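Local coordinates for endo-beta-1,4-mannanase (PDB 4CD6), which probably hydrolyses internal beta-1,4-mannosidic linkages in mannan-type polysaccharides, at residues 18-23 with 280-285. Sequence-based numbering, arbitrary orientation.
Sequences FGFVGQ and LWEWPW. With BMA (beta-D-mannopyranose), chain C; IFM (5-hydroxymethyl-3,4-dihydroxypiperidine), chain B.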
loop_
_atom_site.group_PDB
_atom_site.type_symbol
_atom_site.label_atom_id
_atom_site.label_comp_id
_atom_site.label_asym_id
_atom_site.label_seq_id
_atom_site.Cartn_x
_atom_site.Cartn_y
_atom_site.Cartn_z
ATOM N N PHE A 18 3.778 -4.034 5.741
ATOM C CA PHE A 18 4.854 -4.175 6.730
ATOM C C PHE A 18 6.004 -3.234 6.452
ATOM O O PHE A 18 6.448 -3.141 5.348
ATOM C CB PHE A 18 5.418 -5.595 6.681
ATOM C CG PHE A 18 6.603 -5.830 7.586
ATOM C CD1 PHE A 18 7.895 -5.603 7.148
ATOM C CD2 PHE A 18 6.410 -6.293 8.881
ATOM C CE1 PHE A 18 8.968 -5.819 7.996
ATOM C CE2 PHE A 18 7.479 -6.539 9.719
ATOM C CZ PHE A 18 8.761 -6.297 9.274
ATOM N N GLY A 19 6.537 -2.604 7.498
ATOM C CA GLY A 19 7.904 -2.085 7.445
ATOM C C GLY A 19 8.104 -0.661 6.975
ATOM O O GLY A 19 9.252 -0.197 6.886
ATOM N N PHE A 20 7.025 0.031 6.640
ATOM C CA PHE A 20 7.142 1.386 6.079
ATOM C C PHE A 20 7.780 2.307 7.131
ATOM O O PHE A 20 7.428 2.177 8.299
ATOM C CB PHE A 20 5.745 1.903 5.700
ATOM C CG PHE A 20 5.731 2.979 4.645
ATOM C CD1 PHE A 20 6.257 2.741 3.368
ATOM C CD2 PHE A 20 5.148 4.212 4.911
ATOM C CE1 PHE A 20 6.195 3.719 2.381
ATOM C CE2 PHE A 20 5.093 5.198 3.918
ATOM C CZ PHE A 20 5.618 4.951 2.660
ATOM N N VAL A 21 8.684 3.226 6.771
ATOM C CA VAL A 21 9.077 3.597 5.394
ATOM C C VAL A 21 10.258 2.870 4.790
ATOM O O VAL A 21 10.774 3.264 3.740
ATOM C CB VAL A 21 9.448 5.080 5.327
ATOM C CG1 VAL A 21 8.232 5.931 5.683
ATOM C CG2 VAL A 21 10.652 5.397 6.217
ATOM N N GLY A 22 10.712 1.841 5.481
ATOM C CA GLY A 22 11.773 1.032 4.990
ATOM C C GLY A 22 13.094 1.779 5.018
ATOM O O GLY A 22 13.802 1.767 4.032
ATOM N N GLN A 23 13.423 2.412 6.148
ATOM C CA GLN A 23 14.765 3.050 6.331
ATOM C C GLN A 23 15.865 1.994 6.281
ATOM O O GLN A 23 15.686 0.862 6.751
ATOM C CB GLN A 23 14.893 3.789 7.670
ATOM C CG GLN A 23 13.907 4.908 7.915
ATOM C CD GLN A 23 14.182 5.613 9.231
ATOM O OE1 GLN A 23 15.207 5.376 9.873
ATOM N NE2 GLN A 23 13.260 6.478 9.645
ATOM N N LEU A 280 -4.221 -4.237 4.633
ATOM C CA LEU A 280 -4.341 -3.321 5.749
ATOM C C LEU A 280 -3.092 -2.463 5.915
ATOM O O LEU A 280 -1.997 -2.850 5.531
ATOM C CB LEU A 280 -4.675 -4.080 7.037
ATOM C CG LEU A 280 -5.983 -4.908 7.053
ATOM C CD1 LEU A 280 -6.276 -5.433 8.455
ATOM C CD2 LEU A 280 -7.150 -4.133 6.516
ATOM N N TRP A 281 -3.312 -1.276 6.479
ATOM C CA TRP A 281 -2.250 -0.300 6.775
ATOM C C TRP A 281 -2.312 -0.118 8.273
ATOM O O TRP A 281 -3.350 0.293 8.760
ATOM C CB TRP A 281 -2.524 1.038 6.095
ATOM C CG TRP A 281 -1.361 1.968 6.142
ATOM C CD1 TRP A 281 -1.117 2.933 7.097
ATOM C CD2 TRP A 281 -0.257 2.023 5.236
ATOM N NE1 TRP A 281 0.056 3.570 6.826
ATOM C CE2 TRP A 281 0.601 3.035 5.687
ATOM C CE3 TRP A 281 0.084 1.315 4.078
ATOM C CZ2 TRP A 281 1.785 3.345 5.031
ATOM C CZ3 TRP A 281 1.249 1.631 3.420
ATOM C CH2 TRP A 281 2.090 2.641 3.893
ATOM N N GLU A 282 -1.279 -0.448 9.046
ATOM C CA GLU A 282 0.010 -0.987 8.653
ATOM C C GLU A 282 0.593 -1.698 9.864
ATOM O O GLU A 282 0.015 -1.655 10.964
ATOM C CB GLU A 282 0.969 0.134 8.189
ATOM C CG GLU A 282 1.263 1.153 9.307
ATOM C CD GLU A 282 2.290 2.198 8.954
ATOM O OE1 GLU A 282 3.264 1.878 8.259
ATOM O OE2 GLU A 282 2.142 3.336 9.440
ATOM N N TRP A 283 1.766 -2.286 9.672
ATOM C CA TRP A 283 2.470 -3.060 10.712
ATOM C C TRP A 283 3.913 -2.587 10.775
ATOM O O TRP A 283 4.584 -2.558 9.772
ATOM C CB TRP A 283 2.424 -4.536 10.332
ATOM C CG TRP A 283 2.700 -5.542 11.442
ATOM C CD1 TRP A 283 3.911 -6.009 11.836
ATOM C CD2 TRP A 283 1.725 -6.241 12.223
ATOM N NE1 TRP A 283 3.762 -6.947 12.842
ATOM C CE2 TRP A 283 2.424 -7.093 13.106
ATOM C CE3 TRP A 283 0.325 -6.203 12.288
ATOM C CZ2 TRP A 283 1.772 -7.927 14.006
ATOM C CZ3 TRP A 283 -0.320 -7.026 13.208
ATOM C CH2 TRP A 283 0.404 -7.886 14.042
ATOM N N PRO A 284 4.411 -2.188 11.964
ATOM C CA PRO A 284 5.767 -1.642 12.047
ATOM C C PRO A 284 6.874 -2.686 12.029
ATOM O O PRO A 284 6.660 -3.785 12.509
ATOM C CB PRO A 284 5.762 -0.956 13.411
ATOM C CG PRO A 284 4.833 -1.802 14.234
ATOM C CD PRO A 284 3.785 -2.336 13.275
ATOM N N TRP A 285 8.059 -2.343 11.520
ATOM C CA TRP A 285 9.203 -3.266 11.628
ATOM C C TRP A 285 9.609 -3.472 13.100
ATOM O O TRP A 285 10.126 -4.535 13.455
ATOM C CB TRP A 285 10.408 -2.822 10.780
ATOM C CG TRP A 285 11.080 -1.578 11.243
ATOM C CD1 TRP A 285 10.929 -0.334 10.733
ATOM C CD2 TRP A 285 12.040 -1.469 12.316
ATOM N NE1 TRP A 285 11.722 0.561 11.431
ATOM C CE2 TRP A 285 12.421 -0.119 12.393
ATOM C CE3 TRP A 285 12.626 -2.394 13.194
ATOM C CZ2 TRP A 285 13.345 0.355 13.347
ATOM C CZ3 TRP A 285 13.549 -1.916 14.146
ATOM C CH2 TRP A 285 13.893 -0.562 14.200
HETATM C C1 BMA C . 1.917 7.319 6.852
HETATM C C2 BMA C . 2.262 6.586 8.137
HETATM C C3 BMA C . 3.276 7.460 8.869
HETATM C C4 BMA C . 4.464 7.744 7.958
HETATM C C5 BMA C . 4.054 8.282 6.576
HETATM C C6 BMA C . 5.292 8.465 5.686
HETATM O O2 BMA C . 2.804 5.271 7.872
HETATM O O3 BMA C . 3.753 6.826 10.053
HETATM O O4 BMA C . 5.290 8.717 8.590
HETATM O O5 BMA C . 3.070 7.398 6.002
HETATM O O6 BMA C . 4.951 8.897 4.357
HETATM O O4 IFM B . 1.199 6.578 5.870
HETATM C C4 IFM B . 0.406 7.096 4.785
HETATM C C3 IFM B . 1.084 6.705 3.480
HETATM O O3 IFM B . 2.295 7.465 3.366
HETATM C C2 IFM B . 0.204 6.877 2.231
HETATM N N IFM B . -1.205 6.570 2.497
HETATM C C1 IFM B . -1.846 7.026 3.739
HETATM C C5 IFM B . -1.009 6.527 4.904
HETATM C C6 IFM B . -1.671 6.770 6.261
HETATM O O6 IFM B . -1.798 8.158 6.604
HETATM O O HOH W 1 4.279 -0.498 7.554
HETATM O O HOH W 2 7.678 0.418 10.371
#
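Trp-281 pushes the far edge of its indole into one face of the Phe-20 ring, a T-shaped pair with planes at 69°, Trp-281 CZ2 lying 3.5 Å from Phe-20 CD2. Val-21 CG1 backs the opposite face, so the phenyl is flanked near its rim by tryptophan on one face and valine on the other, its edge meeting mannose O5. The indole is itself sandwiched: C5 of the bound piperidine inhibitor (IFM) lies over one face, CB of Glu-282 over the other. A cis peptide joins Trp-281 to Glu-282, whose carboxylate receives a 2.6 Å hydrogen bond at OE2 from mannose O2; the same O2 accepts a weak hydrogen bond from Trp-281 NE1. With an alanine at Trp-281, the face of Phe-20 would probably lose its edge-on neighbour, and the piperidine the flat surface beneath its C5.

Farther along, Gly-19 N donates an almost straight hydrogen bond to Trp-283 O (3.0 Å, 165°). A water accepts from Phe-20 N and donates to both that carbonyl and Glu-282 OE1, tying the carboxylate to the backbone. Away from the sugar, Phe-18, with CG anti to its own N (chi1 176°), sends its ring obliquely past Trp-283, Phe-18 CD2 reaching Trp-283 CD1 at 3.9 Å, while Phe-18 CZ abuts Trp-285 CB at 4.1 Å.

The Phe-18/Trp-283 bridge lies at the seam of the TIM barrel, where strand 13-18 pairs in parallel with strand 275-283. Phe-18 and Trp-283 face outward against helix 30-40, whereas Phe-20 and Trp-281 line the sugar site, where Phe-20 also touches strands 46-55 and 89-98.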